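PDB 5Z3E: isomaltose glucohydrolase from Kribbella flavida, which hydrolyses the alpha-1,6-glucosidic linkage of isomaltose from the non-reducing end, yielding beta-D-glucose and D-glucose in the breakdown of a starch-derived cyclic tetrasaccharide. Local coordinates for residues G314-L319 and L353-P358; R173-I178 and R226-S231; G253-W258 and D282-M287. The protein carries 1 engineered substitution. All blocks are in the same frame, centred on the assembly; numbering follows the deposited sequence. Where two conformers were deposited one is given.

Contact 1 of 3, residues G314-L319 and L353-P358. Engineered in segment 353-358: Ala-355 (natural residue Glu).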
ATOM      1  N   GLY A 314      12.057  10.356   8.957  1.00 14.67           N
ATOM      2  CA  GLY A 314      11.047  10.723   9.921  1.00 13.88           C
ATOM      3  C   GLY A 314       9.999   9.658  10.154  1.00 12.64           C
ATOM      4  O   GLY A 314      10.169   8.504   9.772  1.00 12.44           O
ATOM      5  N   GLN A 315       8.933  10.055  10.825  1.00 12.41           N
ATOM      6  CA  GLN A 315       7.874   9.167  11.292  1.00 11.70           C
ATOM      7  C   GLN A 315       6.692   9.265  10.345  1.00 10.95           C
ATOM      8  O   GLN A 315       6.174  10.360  10.120  1.00 11.99           O
ATOM      9  CB  GLN A 315       7.452   9.589  12.703  1.00 12.47           C
ATOM     10  CG  GLN A 315       8.565   9.461  13.719  1.00 13.60           C
ATOM     11  CD  GLN A 315       8.288  10.308  14.951  1.00 15.17           C
ATOM     12  OE1 GLN A 315       8.241  11.533  14.833  1.00 18.19           O
ATOM     13  NE2 GLN A 315       8.125   9.691  16.110  1.00 18.30           N
ATOM     14  N   TRP A 316       6.279   8.122   9.790  1.00 10.34           N
ATOM     15  CA  TRP A 316       5.301   8.106   8.706  1.00 10.28           C
ATOM     16  C   TRP A 316       3.907   7.793   9.209  1.00  9.79           C
ATOM     17  O   TRP A 316       3.640   6.738   9.807  1.00 10.31           O
ATOM     18  CB  TRP A 316       5.730   7.082   7.654  1.00 10.29           C
ATOM     19  CG  TRP A 316       6.843   7.617   6.787  1.00 10.47           C
ATOM     20  CD1 TRP A 316       8.122   7.951   7.140  1.00 10.98           C
ATOM     21  CD2 TRP A 316       6.727   7.922   5.395  1.00 10.35           C
ATOM     22  NE1 TRP A 316       8.794   8.454   6.051  1.00 11.51           N
ATOM     23  CE2 TRP A 316       7.959   8.440   4.973  1.00 11.10           C
ATOM     24  CE3 TRP A 316       5.694   7.778   4.466  1.00 10.98           C
ATOM     25  CZ2 TRP A 316       8.189   8.804   3.660  1.00 12.67           C
ATOM     26  CZ3 TRP A 316       5.919   8.153   3.172  1.00 12.14           C
ATOM     27  CH2 TRP A 316       7.164   8.652   2.770  1.00 12.65           C
ATOM     28  N   ILE A 317       2.963   8.688   8.899  1.00  9.87           N
ATOM     29  CA  ILE A 317       1.579   8.537   9.295  1.00  9.70           C
ATOM     30  C   ILE A 317       1.026   7.193   8.810  1.00  9.49           C
ATOM     31  O   ILE A 317       0.353   6.475   9.556  1.00  9.68           O
ATOM     32  CB  ILE A 317       0.717   9.715   8.813  1.00 10.49           C
ATOM     33  CG1 ILE A 317       0.898  10.963   9.707  1.00 11.64           C
ATOM     34  CG2 ILE A 317      -0.748   9.345   8.770  1.00 11.15           C
ATOM     35  CD1 ILE A 317       2.271  11.556   9.753  1.00 12.12           C
ATOM     36  N   LEU A 318       1.288   6.849   7.539  1.00  9.49           N
ATOM     37  CA  LEU A 318       0.687   5.648   6.972  1.00  9.44           C
ATOM     38  C   LEU A 318       1.194   4.396   7.675  1.00  8.88           C
ATOM     39  O   LEU A 318       0.480   3.403   7.744  1.00  9.29           O
ATOM     40  CB  LEU A 318       0.900   5.621   5.448  1.00  9.67           C
ATOM     41  CG  LEU A 318       2.311   5.391   4.941  1.00 10.00           C
ATOM     42  CD1 LEU A 318       2.598   3.904   4.786  1.00 11.27           C
ATOM     43  CD2 LEU A 318       2.543   6.099   3.631  1.00 10.88           C
ATOM     44  N   LEU A 319       2.435   4.426   8.167  1.00  8.96           N
ATOM     45  CA  LEU A 319       3.009   3.285   8.850  1.00  8.87           C
ATOM     46  C   LEU A 319       2.492   3.177  10.288  1.00  8.79           C
ATOM     47  O   LEU A 319       2.273   2.063  10.767  1.00  9.00           O
ATOM     48  CB  LEU A 319       4.520   3.296   8.810  1.00  9.24           C
ATOM     49  CG  LEU A 319       5.144   3.118   7.424  1.00  9.45           C
ATOM     50  CD1 LEU A 319       6.645   3.164   7.526  1.00 10.41           C
ATOM     51  CD2 LEU A 319       4.675   1.808   6.771  1.00  9.90           C
ATOM     52  N   LEU A 353      -2.948  15.777   6.603  1.00 13.54           N
ATOM     53  CA  LEU A 353      -1.955  14.884   7.160  1.00 12.92           C
ATOM     54  C   LEU A 353      -0.759  14.802   6.240  1.00 12.68           C
ATOM     55  O   LEU A 353      -0.915  14.519   5.032  1.00 13.53           O
ATOM     56  CB  LEU A 353      -2.525  13.471   7.364  1.00 12.46           C
ATOM     57  CG  LEU A 353      -3.551  13.339   8.481  1.00 12.82           C
ATOM     58  CD1 LEU A 353      -4.272  12.017   8.360  1.00 12.40           C
ATOM     59  CD2 LEU A 353      -2.901  13.469   9.842  1.00 13.38           C
ATOM     60  N   PRO A 354       0.433  15.032   6.756  1.00 13.22           N
ATOM     61  CA  PRO A 354       1.647  14.923   5.952  1.00 13.46           C
ATOM     62  C   PRO A 354       1.999  13.461   5.690  1.00 12.61           C
ATOM     63  O   PRO A 354       1.486  12.544   6.352  1.00 12.69           O
ATOM     64  CB  PRO A 354       2.719  15.553   6.822  1.00 16.44           C
ATOM     65  CG  PRO A 354       2.236  15.297   8.155  1.00 20.93           C
ATOM     66  CD  PRO A 354       0.734  15.373   8.152  1.00 15.51           C
ATOM     67  N   ALA A 355       2.942  13.257   4.770  1.00 12.22           N
ATOM     68  CA  ALA A 355       3.520  11.925   4.613  1.00 12.20           C
ATOM     69  C   ALA A 355       4.235  11.476   5.895  1.00 11.80           C
ATOM     70  O   ALA A 355       4.124  10.341   6.336  1.00 11.60           O
ATOM     71  CB  ALA A 355       4.480  11.899   3.452  1.00 13.03           C
ATOM     72  N   GLN A 356       5.013  12.398   6.478  1.00 12.27           N
ATOM     73  CA  GLN A 356       5.843  12.100   7.627  1.00 12.47           C
ATOM     74  C   GLN A 356       6.064  13.367   8.420  1.00 13.10           C
ATOM     75  O   GLN A 356       5.848  14.462   7.888  1.00 14.11           O
ATOM     76  CB  GLN A 356       7.175  11.512   7.215  1.00 13.34           C
ATOM     77  CG  GLN A 356       8.042  12.450   6.364  1.00 14.49           C
ATOM     78  CD  GLN A 356       9.424  11.898   6.136  1.00 14.82           C
ATOM     79  OE1 GLN A 356      10.190  11.666   7.089  1.00 15.98           O
ATOM     80  NE2 GLN A 356       9.763  11.637   4.876  1.00 14.93           N
ATOM     81  N   VAL A 357       6.503  13.193   9.652  1.00 13.35           N
ATOM     82  CA  VAL A 357       6.867  14.315  10.541  1.00 14.20           C
ATOM     83  C   VAL A 357       8.232  14.063  11.114  1.00 15.97           C
ATOM     84  O   VAL A 357       8.669  12.930  11.261  1.00 15.22           O
ATOM     85  CB  VAL A 357       5.832  14.502  11.650  1.00 14.87           C
ATOM     86  CG1 VAL A 357       4.499  14.969  11.067  1.00 16.24           C
ATOM     87  CG2 VAL A 357       5.678  13.300  12.530  1.00 15.60           C
ATOM     88  N   PRO A 358       8.918  15.144  11.522  1.00 17.24           N
ATOM     89  CA  PRO A 358      10.312  15.028  11.977  1.00 19.05           C
ATOM     90  C   PRO A 358      10.491  15.039  13.482  1.00 19.27           C
ATOM     91  O   PRO A 358      11.567  15.418  13.946  1.00 21.35           O
ATOM     92  CB  PRO A 358      10.923  16.252  11.349  1.00 20.80           C
ATOM     93  CG  PRO A 358       9.865  17.311  11.471  1.00 20.92           C
ATOM     94  CD  PRO A 358       8.574  16.534  11.158  1.00 19.24           C
TER
HETATM   95  O   HOH W   1      11.626   9.095   5.638  1.00 15.58           O
HETATM   96  O   HOH W   2       2.114   8.683   5.635  1.00 10.92           O

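Contact 2 of 3, residues R173-I178 and R226-S231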
ATOM      1  N   ARG A 173     -17.467  -5.552 -14.121  0.64  6.54           N
ATOM      2  CA  ARG A 173     -17.174  -4.155 -14.444  0.64  6.53           C
ATOM      3  C   ARG A 173     -15.683  -3.892 -14.628  0.64  6.13           C
ATOM      4  O   ARG A 173     -15.320  -3.037 -15.438  0.64  6.73           O
ATOM      5  CB  ARG A 173     -17.743  -3.278 -13.315  0.64  7.01           C
ATOM      6  CG  ARG A 173     -17.422  -1.780 -13.393  0.64  6.65           C
ATOM      7  CD  ARG A 173     -18.250  -1.030 -12.398  0.64  7.28           C
ATOM      8  NE  ARG A 173     -17.853   0.374 -12.336  0.64  7.09           N
ATOM      9  CZ  ARG A 173     -18.344   1.250 -11.461  0.64  8.02           C
ATOM     10  NH1 ARG A 173     -19.269   0.861 -10.597  0.64  8.73           N
ATOM     11  NH2 ARG A 173     -17.901   2.494 -11.424  0.64  9.42           N
ATOM     12  N   TRP A 174     -14.848  -4.591 -13.855  1.00  6.14           N
ATOM     13  CA  TRP A 174     -13.404  -4.348 -13.821  1.00  6.09           C
ATOM     14  C   TRP A 174     -12.593  -5.580 -14.220  1.00  6.14           C
ATOM     15  O   TRP A 174     -11.369  -5.582 -14.117  1.00  6.54           O
ATOM     16  CB  TRP A 174     -12.993  -3.877 -12.419  1.00  6.72           C
ATOM     17  CG  TRP A 174     -13.694  -2.616 -12.004  1.00  6.47           C
ATOM     18  CD1 TRP A 174     -13.607  -1.402 -12.608  1.00  6.84           C
ATOM     19  CD2 TRP A 174     -14.581  -2.430 -10.885  1.00  6.68           C
ATOM     20  NE1 TRP A 174     -14.372  -0.473 -11.950  1.00  6.92           N
ATOM     21  CE2 TRP A 174     -14.978  -1.087 -10.890  1.00  6.69           C
ATOM     22  CE3 TRP A 174     -15.091  -3.271  -9.890  1.00  8.12           C
ATOM     23  CZ2 TRP A 174     -15.835  -0.560  -9.913  1.00  8.08           C
ATOM     24  CZ3 TRP A 174     -15.952  -2.744  -8.958  1.00  9.14           C
ATOM     25  CH2 TRP A 174     -16.308  -1.408  -8.967  1.00  9.15           C
ATOM     26  N   ARG A 175     -13.260  -6.634 -14.688  1.00  6.53           N
ATOM     27  CA  ARG A 175     -12.625  -7.929 -14.879  1.00  6.42           C
ATOM     28  C   ARG A 175     -11.509  -7.911 -15.911  1.00  6.25           C
ATOM     29  O   ARG A 175     -10.480  -8.572 -15.704  1.00  6.47           O
ATOM     30  CB  ARG A 175     -13.688  -8.971 -15.238  1.00  6.70           C
ATOM     31  CG  ARG A 175     -13.144 -10.309 -15.719  1.00  7.38           C
ATOM     32  CD  ARG A 175     -12.398 -11.082 -14.630  1.00  7.48           C
ATOM     33  NE  ARG A 175     -11.967 -12.382 -15.160  1.00  8.31           N
ATOM     34  CZ  ARG A 175     -12.765 -13.430 -15.328  1.00  8.84           C
ATOM     35  NH1 ARG A 175     -13.982 -13.446 -14.804  1.00  9.37           N
ATOM     36  NH2 ARG A 175     -12.321 -14.491 -15.989  1.00 10.50           N
ATOM     37  N   ALA A 176     -11.691  -7.234 -17.047  1.00  6.46           N
ATOM     38  CA  ALA A 176     -10.652  -7.305 -18.064  1.00  6.77           C
ATOM     39  C   ALA A 176      -9.362  -6.659 -17.563  1.00  6.45           C
ATOM     40  O   ALA A 176      -8.266  -7.104 -17.917  1.00  7.05           O
ATOM     41  CB  ALA A 176     -11.131  -6.743 -19.377  1.00  7.46           C
ATOM     42  N   GLY A 177      -9.462  -5.634 -16.718  1.00  6.53           N
ATOM     43  CA  GLY A 177      -8.278  -5.061 -16.092  1.00  6.74           C
ATOM     44  C   GLY A 177      -7.666  -5.989 -15.032  1.00  6.25           C
ATOM     45  O   GLY A 177      -6.449  -6.148 -14.975  1.00  6.62           O
ATOM     46  N   ILE A 178      -8.535  -6.620 -14.244  1.00  6.15           N
ATOM     47  CA  ILE A 178      -8.084  -7.672 -13.330  1.00  6.17           C
ATOM     48  C   ILE A 178      -7.279  -8.726 -14.078  1.00  6.13           C
ATOM     49  O   ILE A 178      -6.222  -9.154 -13.598  1.00  6.62           O
ATOM     50  CB  ILE A 178      -9.300  -8.276 -12.587  1.00  6.40           C
ATOM     51  CG1 ILE A 178      -9.844  -7.266 -11.559  1.00  7.15           C
ATOM     52  CG2 ILE A 178      -8.944  -9.609 -11.954  1.00  6.99           C
ATOM     53  CD1 ILE A 178     -11.190  -7.633 -10.975  1.00  7.98           C
ATOM     54  N   ARG A 226     -14.749 -17.555  -9.736  1.00  9.54           N
ATOM     55  CA  ARG A 226     -14.517 -18.996  -9.643  1.00 10.10           C
ATOM     56  C   ARG A 226     -14.214 -19.656 -10.963  1.00 10.47           C
ATOM     57  O   ARG A 226     -13.564 -20.710 -10.994  1.00 11.52           O
ATOM     58  CB  ARG A 226     -15.719 -19.678  -8.969  1.00 11.67           C
ATOM     59  CG  ARG A 226     -17.026 -19.567  -9.733  1.00 13.11           C
ATOM     60  CD  ARG A 226     -18.215 -19.966  -8.855  1.00 17.88           C
ATOM     61  NE  ARG A 226     -18.420 -21.382  -8.951  1.00 16.89           N
ATOM     62  CZ  ARG A 226     -19.200 -22.077  -8.126  1.00 16.09           C
ATOM     63  NH1 ARG A 226     -19.822 -21.463  -7.116  1.00 20.30           N
ATOM     64  NH2 ARG A 226     -19.338 -23.380  -8.360  1.00 16.87           N
ATOM     65  N   SER A 227     -14.695 -19.086 -12.069  1.00  9.70           N
ATOM     66  CA  SER A 227     -14.510 -19.693 -13.365  1.00 10.29           C
ATOM     67  C   SER A 227     -13.397 -19.042 -14.175  1.00 10.25           C
ATOM     68  O   SER A 227     -13.168 -19.406 -15.325  1.00 11.97           O
ATOM     69  CB  SER A 227     -15.810 -19.687 -14.181  1.00 11.85           C
ATOM     70  OG  SER A 227     -16.862 -20.316 -13.485  1.00 13.81           O
ATOM     71  N   ALA A 228     -12.677 -18.088 -13.583  1.00 10.11           N
ATOM     72  CA  ALA A 228     -11.597 -17.456 -14.315  1.00  9.89           C
ATOM     73  C   ALA A 228     -10.546 -18.496 -14.666  1.00  9.53           C
ATOM     74  O   ALA A 228     -10.253 -19.394 -13.868  1.00  9.99           O
ATOM     75  CB  ALA A 228     -10.969 -16.358 -13.487  1.00 10.61           C
ATOM     76  N   PRO A 229      -9.916 -18.380 -15.841  1.00 10.02           N
ATOM     77  CA  PRO A 229      -8.932 -19.397 -16.228  1.00 10.43           C
ATOM     78  C   PRO A 229      -7.747 -19.508 -15.292  1.00  9.24           C
ATOM     79  O   PRO A 229      -7.137 -20.566 -15.183  1.00 10.99           O
ATOM     80  CB  PRO A 229      -8.491 -18.960 -17.642  1.00 13.45           C
ATOM     81  CG  PRO A 229      -9.033 -17.677 -17.800  1.00 20.75           C
ATOM     82  CD  PRO A 229     -10.155 -17.399 -16.907  1.00 12.32           C
ATOM     83  N   TRP A 230      -7.425 -18.424 -14.607  1.00  8.41           N
ATOM     84  CA  TRP A 230      -6.305 -18.325 -13.688  1.00  8.05           C
ATOM     85  C   TRP A 230      -6.685 -18.626 -12.245  1.00  7.32           C
ATOM     86  O   TRP A 230      -5.834 -18.489 -11.355  1.00  7.64           O
ATOM     87  CB  TRP A 230      -5.662 -16.932 -13.806  1.00  8.02           C
ATOM     88  CG  TRP A 230      -6.633 -15.785 -13.894  1.00  7.85           C
ATOM     89  CD1 TRP A 230      -6.860 -15.015 -15.000  1.00  9.06           C
ATOM     90  CD2 TRP A 230      -7.505 -15.271 -12.875  1.00  7.30           C
ATOM     91  NE1 TRP A 230      -7.771 -14.045 -14.737  1.00  9.30           N
ATOM     92  CE2 TRP A 230      -8.195 -14.170 -13.442  1.00  8.20           C
ATOM     93  CE3 TRP A 230      -7.762 -15.594 -11.546  1.00  7.56           C
ATOM     94  CZ2 TRP A 230      -9.125 -13.428 -12.728  1.00  9.00           C
ATOM     95  CZ3 TRP A 230      -8.691 -14.858 -10.847  1.00  8.67           C
ATOM     96  CH2 TRP A 230      -9.358 -13.783 -11.445  1.00  9.06           C
ATOM     97  N   SER A 231      -7.925 -19.039 -11.970  1.00  7.87           N
ATOM     98  CA  SER A 231      -8.376 -19.186 -10.598  1.00  8.22           C
ATOM     99  C   SER A 231      -7.427 -20.041  -9.746  1.00  7.79           C
ATOM    100  O   SER A 231      -6.949 -19.603  -8.700  1.00  8.51           O
ATOM    101  CB  SER A 231      -9.792 -19.766 -10.570  1.00  9.71           C
ATOM    102  OG  SER A 231     -10.216 -20.000  -9.257  1.00 10.46           O
TER
HETATM  103  O   HOH W   3     -13.955 -16.734 -16.964  1.00 23.38           O

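Contact 3 of 3, residues G253-W258 and D282-M287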
ATOM      1  N   GLY A 253      11.963 -15.515  14.382  1.00  9.58           N
ATOM      2  CA  GLY A 253      10.529 -15.514  14.578  1.00  9.97           C
ATOM      3  C   GLY A 253       9.752 -14.389  13.924  1.00  8.35           C
ATOM      4  O   GLY A 253       8.526 -14.390  14.024  1.00  9.01           O
ATOM      5  N   HIS A 254      10.427 -13.423  13.300  1.00  8.43           N
ATOM      6  CA  HIS A 254       9.740 -12.293  12.694  1.00  8.10           C
ATOM      7  C   HIS A 254      10.002 -12.219  11.201  1.00  7.35           C
ATOM      8  O   HIS A 254      11.049 -12.658  10.703  1.00  7.82           O
ATOM      9  CB  HIS A 254      10.133 -10.940  13.350  1.00  8.67           C
ATOM     10  CG  HIS A 254      11.598 -10.645  13.337  1.00  9.13           C
ATOM     11  ND1 HIS A 254      12.278 -10.165  12.233  1.00  9.31           N
ATOM     12  CD2 HIS A 254      12.535 -10.753  14.313  1.00 10.13           C
ATOM     13  CE1 HIS A 254      13.552  -9.991  12.534  1.00  9.99           C
ATOM     14  NE2 HIS A 254      13.739 -10.354  13.781  1.00 10.33           N
ATOM     15  N   LEU A 255       9.074 -11.616  10.463  1.00  7.39           N
ATOM     16  CA  LEU A 255       9.347 -11.268   9.076  1.00  7.25           C
ATOM     17  C   LEU A 255      10.521 -10.300   9.007  1.00  7.06           C
ATOM     18  O   LEU A 255      10.802  -9.553   9.955  1.00  7.83           O
ATOM     19  CB  LEU A 255       8.111 -10.631   8.439  1.00  7.45           C
ATOM     20  CG  LEU A 255       6.874 -11.535   8.338  1.00  7.52           C
ATOM     21  CD1 LEU A 255       5.675 -10.729   7.901  1.00  9.40           C
ATOM     22  CD2 LEU A 255       7.098 -12.677   7.377  1.00  9.00           C
ATOM     23  N   VAL A 256      11.191 -10.291   7.858  1.00  7.25           N
ATOM     24  CA  VAL A 256      12.288  -9.381   7.577  1.00  7.47           C
ATOM     25  C   VAL A 256      12.017  -8.572   6.325  1.00  7.04           C
ATOM     26  O   VAL A 256      11.149  -8.894   5.515  1.00  7.44           O
ATOM     27  CB  VAL A 256      13.634 -10.111   7.504  1.00  7.72           C
ATOM     28  CG1 VAL A 256      13.988 -10.696   8.861  1.00  9.00           C
ATOM     29  CG2 VAL A 256      13.618 -11.170   6.423  1.00  8.46           C
ATOM     30  N   LYS A 257      12.813  -7.519   6.176  0.58  7.16           N
ATOM     31  CA  LYS A 257      12.607  -6.514   5.166  0.58  7.52           C
ATOM     32  C   LYS A 257      12.676  -7.071   3.741  0.58  7.10           C
ATOM     33  O   LYS A 257      11.813  -6.772   2.898  0.58  7.48           O
ATOM     34  CB  LYS A 257      13.648  -5.443   5.455  0.58  9.00           C
ATOM     35  CG  LYS A 257      13.777  -4.365   4.522  0.58 10.26           C
ATOM     36  CD  LYS A 257      14.598  -3.228   5.130  0.58 10.42           C
ATOM     37  CE  LYS A 257      14.914  -2.303   4.099  0.58 12.78           C
ATOM     38  NZ  LYS A 257      13.830  -1.517   3.741  0.58  5.79           N
ATOM     39  N   TRP A 258      13.692  -7.847   3.445  1.00  7.20           N
ATOM     40  CA  TRP A 258      13.804  -8.531   2.166  1.00  7.03           C
ATOM     41  C   TRP A 258      14.350  -9.919   2.422  1.00  6.83           C
ATOM     42  O   TRP A 258      14.950 -10.214   3.456  1.00  7.38           O
ATOM     43  CB  TRP A 258      14.616  -7.734   1.138  1.00  7.31           C
ATOM     44  CG  TRP A 258      16.050  -7.404   1.457  1.00  7.71           C
ATOM     45  CD1 TRP A 258      17.107  -8.267   1.523  1.00  7.96           C
ATOM     46  CD2 TRP A 258      16.599  -6.091   1.623  1.00  8.61           C
ATOM     47  NE1 TRP A 258      18.271  -7.565   1.726  1.00  8.57           N
ATOM     48  CE2 TRP A 258      17.987  -6.230   1.782  1.00  9.06           C
ATOM     49  CE3 TRP A 258      16.058  -4.819   1.628  1.00 10.78           C
ATOM     50  CZ2 TRP A 258      18.838  -5.127   1.941  1.00 10.90           C
ATOM     51  CZ3 TRP A 258      16.897  -3.733   1.800  1.00 12.94           C
ATOM     52  CH2 TRP A 258      18.268  -3.899   1.953  1.00 13.59           C
ATOM     53  N   ASP A 282      -0.956 -15.340  14.684  1.00  8.76           N
ATOM     54  CA  ASP A 282       0.186 -16.206  14.473  1.00  8.20           C
ATOM     55  C   ASP A 282       1.400 -15.690  15.257  1.00  8.03           C
ATOM     56  O   ASP A 282       1.574 -14.477  15.403  1.00  8.73           O
ATOM     57  CB  ASP A 282       0.510 -16.247  12.979  1.00  8.44           C
ATOM     58  CG  ASP A 282       1.449 -17.365  12.618  1.00  8.36           C
ATOM     59  OD1 ASP A 282       2.674 -17.142  12.621  1.00  9.31           O
ATOM     60  OD2 ASP A 282       0.929 -18.457  12.303  1.00  9.76           O
ATOM     61  N   ASP A 283       2.269 -16.605  15.708  1.00  8.14           N
ATOM     62  CA  ASP A 283       3.467 -16.155  16.389  1.00  8.39           C
ATOM     63  C   ASP A 283       4.310 -15.207  15.537  1.00  7.91           C
ATOM     64  O   ASP A 283       4.891 -14.256  16.061  1.00  8.61           O
ATOM     65  CB  ASP A 283       4.340 -17.328  16.836  1.00  9.14           C
ATOM     66  CG  ASP A 283       3.735 -18.205  17.911  1.00 10.93           C
ATOM     67  OD1 ASP A 283       2.722 -17.837  18.511  1.00 13.03           O
ATOM     68  OD2 ASP A 283       4.317 -19.293  18.133  1.00 12.20           O
ATOM     69  N   VAL A 284       4.384 -15.456  14.226  1.00  7.79           N
ATOM     70  CA  VAL A 284       5.166 -14.590  13.371  1.00  7.80           C
ATOM     71  C   VAL A 284       4.543 -13.204  13.276  1.00  7.55           C
ATOM     72  O   VAL A 284       5.245 -12.190  13.212  1.00  7.98           O
ATOM     73  CB  VAL A 284       5.380 -15.227  11.988  1.00  8.19           C
ATOM     74  CG1 VAL A 284       5.971 -14.232  10.985  1.00  9.55           C
ATOM     75  CG2 VAL A 284       6.278 -16.459  12.130  1.00  9.31           C
ATOM     76  N   ALA A 285       3.210 -13.132  13.299  1.00  7.65           N
ATOM     77  CA  ALA A 285       2.546 -11.840  13.328  1.00  8.09           C
ATOM     78  C   ALA A 285       2.901 -11.080  14.602  1.00  7.94           C
ATOM     79  O   ALA A 285       3.254  -9.900  14.558  1.00  8.33           O
ATOM     80  CB  ALA A 285       1.056 -12.017  13.191  1.00  8.70           C
ATOM     81  N   ALA A 286       2.775 -11.742  15.747  1.00  8.28           N
ATOM     82  CA  ALA A 286       3.068 -11.104  17.026  1.00  8.50           C
ATOM     83  C   ALA A 286       4.520 -10.652  17.069  1.00  8.21           C
ATOM     84  O   ALA A 286       4.825  -9.539  17.514  1.00  9.15           O
ATOM     85  CB  ALA A 286       2.741 -12.059  18.158  1.00  9.92           C
ATOM     86  N   MET A 287       5.436 -11.510  16.644  0.53  8.07           N
ATOM     87  CA  MET A 287       6.848 -11.171  16.710  0.53  8.37           C
ATOM     88  C   MET A 287       7.184 -10.040  15.755  0.53  8.25           C
ATOM     89  O   MET A 287       8.056  -9.205  16.043  0.53  9.29           O
ATOM     90  CB  MET A 287       7.697 -12.392  16.424  0.53  8.69           C
ATOM     91  CG  MET A 287       7.632 -13.463  17.550  0.53 11.58           C
ATOM     92  SD  MET A 287       8.351 -13.048  19.039  0.53 14.77           S
ATOM     93  CE  MET A 287       9.694 -12.421  18.409  0.53 11.39           C
TER

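Contact 1 of 3, residues G314-L319 and L353-P358
Gln-315 and Val-357 form the hydrogen-bonded pair of a short two-stranded antiparallel ribbon: Gln-315 N reaches Val-357 O at 2.9 Å in a nearly straight bond, and Val-357 N returns to Gln-315 O. The next pair, Trp-316 with Gln-356, is non-hydrogen-bonded and carries close side-chain packing over the indole face. Here Gln-356 CB sits 3.7 Å from the centroid of the five-membered ring of Trp-316, 11° off its normal, a CH-pi contact. Gln-356 CG lies between the backbone N and carbonyl carbon (chi1 62°), and from there the chain runs across the indole with its amide turned 43° to the ring. On the same face the engineered Ala-355, glutamate in nature and the inferred proton acceptor, brings CB to 4.0 Å from Trp-316 CZ3. Next along the chain, Ile-317 CD1 packs on Pro-354 CG and Val-357 CG1, and Trp-342 of helix 333-344 closes this side.

The Gly-314 end, by contrast, is the polar, hydrated side. Gln-356 OE1 takes a weak bond from Gly-314 N, a water accepts from Trp-316 NE1 at 2.9 Å and weakly from Gln-356 NE2, and Pro-358 is exposed.

Trp-316 is the N-cap residue of helix 317-329. Ala-355 O accepts from Ile-317 N at 3.3 Å and from a water, 2.7 Å away, that also accepts from Leu-318 N at 2.8 Å. The inferred proton-acceptor position is thus tied to the first turn of a helix by bonds that use main-chain atoms and so do not need the glutamate side chain.

Contact 2 of 3, residues R173-I178 and R226-S231
Arg-175 and Ala-228 mark the nearest approach of the two backbones, yet their CA atoms stay 9.6 Å apart, so the gap between the first turn of helix 175-188 and the loop 226-231 is bridged by side chains. Arg-175 spans most of it. Its CG points away from the backbone N (chi1 169°) and the chain bends at chi2, which carries the guanidinium out to the loop. There Ala-228 CB lies over one face of the group, 3.4 Å from Arg-175 NH2, while Pro-229 CD meets it at the edge, 3.7 Å from that same nitrogen. The plane of the guanidinium stands 74° to the Trp-230 indole, so the two are steeply inclined rather than stacked, with Arg-175 NE 3.9 Å from Trp-230 CZ2.

In the (alpha/alpha)6 barrel of glycoside hydrolase family 15, this contact joins the start of one helix to the connection between helices 206-220 and 231-248. The connection is shaped by a type I turn from Ala-228 to Ser-231, closed by Ser-231 N to Ala-228 O. The turn also puts the methyl of Ala-228 over the centre of the Trp-230 ring, 3.4 Å above its plane.

Ile-178, one turn after Arg-175, reaches Trp-230 CZ2 with CG2 at 3.9 Å. Asp-179 next to it receives both Arg-175 NE, in a salt bridge, and Trp-230 NE1 on OD1. Replacing Arg-175 by an alanine would probably leave Asp-179 without its cationic partner and uncover the methyl of Ala-228. At the outer end a water in the guanidinium plane accepts from Arg-175 NH2 at 2.9 Å and donates weakly to Ser-227 O.

Contact 3 of 3, residues G253-W258 and D282-M287
Val-284 lies beside the carbonyl of Gly-253 and overlaps Leu-255, its CG2 standing 3.6 Å from Gly-253 O and its CG1 3.9 Å from Leu-255 CG. The fork is set by chi1 169°: CG1, opposite the backbone N, goes to the leucine, and the two apolar chains cross at about a right angle. Gly-253 O also faces the helix backbone, since Val-284 CA points its hydrogen at this oxygen over 3.4 Å, with an angle of 161° at the hydrogen. One turn later Met-287 CB, in the conformer given, comes to 3.2 Å from the same Gly-253 O. The carbonyl is therefore set against the i and i+3 positions of the first turns of helix 283-296. Two conformers of Met-287 were deposited, so the position of its thioether is doubtful.

Strands 250-251 and 254-255 form a small antiparallel hairpin, and Gly-253 occupies its tight connection. With phi at 84°, a side chain at this residue would be jammed against the preceding carbonyl oxygen. The hairpin thus packs its turn on the start of helix 283-296. Asp-282 is the N-cap of that helix, its OD1 accepting from Val-284 N at 2.9 Å on the anti side of the carboxylate.

His-254 touches the helix through CB, 3.8 Å from Met-287 O, whereas its imidazole folds back on its own strand: ND1 donates to Leu-255 O at 2.8 Å, with the oxygen in the ring plane but the nitrogen well above the carbonyl plane. Thr-288 OG1, just beyond the segment, is hydrogen-bonded to both Leu-255 N and Val-284 O, linking strand and helix. A glycerol, probably from the crystallisation liquor, lies about 4 Å from the Val-284 side chain.

The three contacts follow one another along the chain: 173-178 with 226-231 closes before 253-258 with 282-287 opens, and that closes before 314-319 with 353-358. Contacts 1 and 3 are the nearer neighbours, with centres 23 Å apart and nearest atoms about 9 Å apart. Contact 2 lies across the chain's centre from contact 1, 36 Å between centres, and 32 Å from contact 3. Contact 1 holds the substituted position 355, and its Trp-316 side chain is about 10 Å from that of Glu-198, the inferred proton donor. Contacts 2 and 3 lie away from the annotated sites, though Lys-257, salt-bridged to Asp-265, also makes a long, weak ion pair with Asp-195, a predicted proton acceptor.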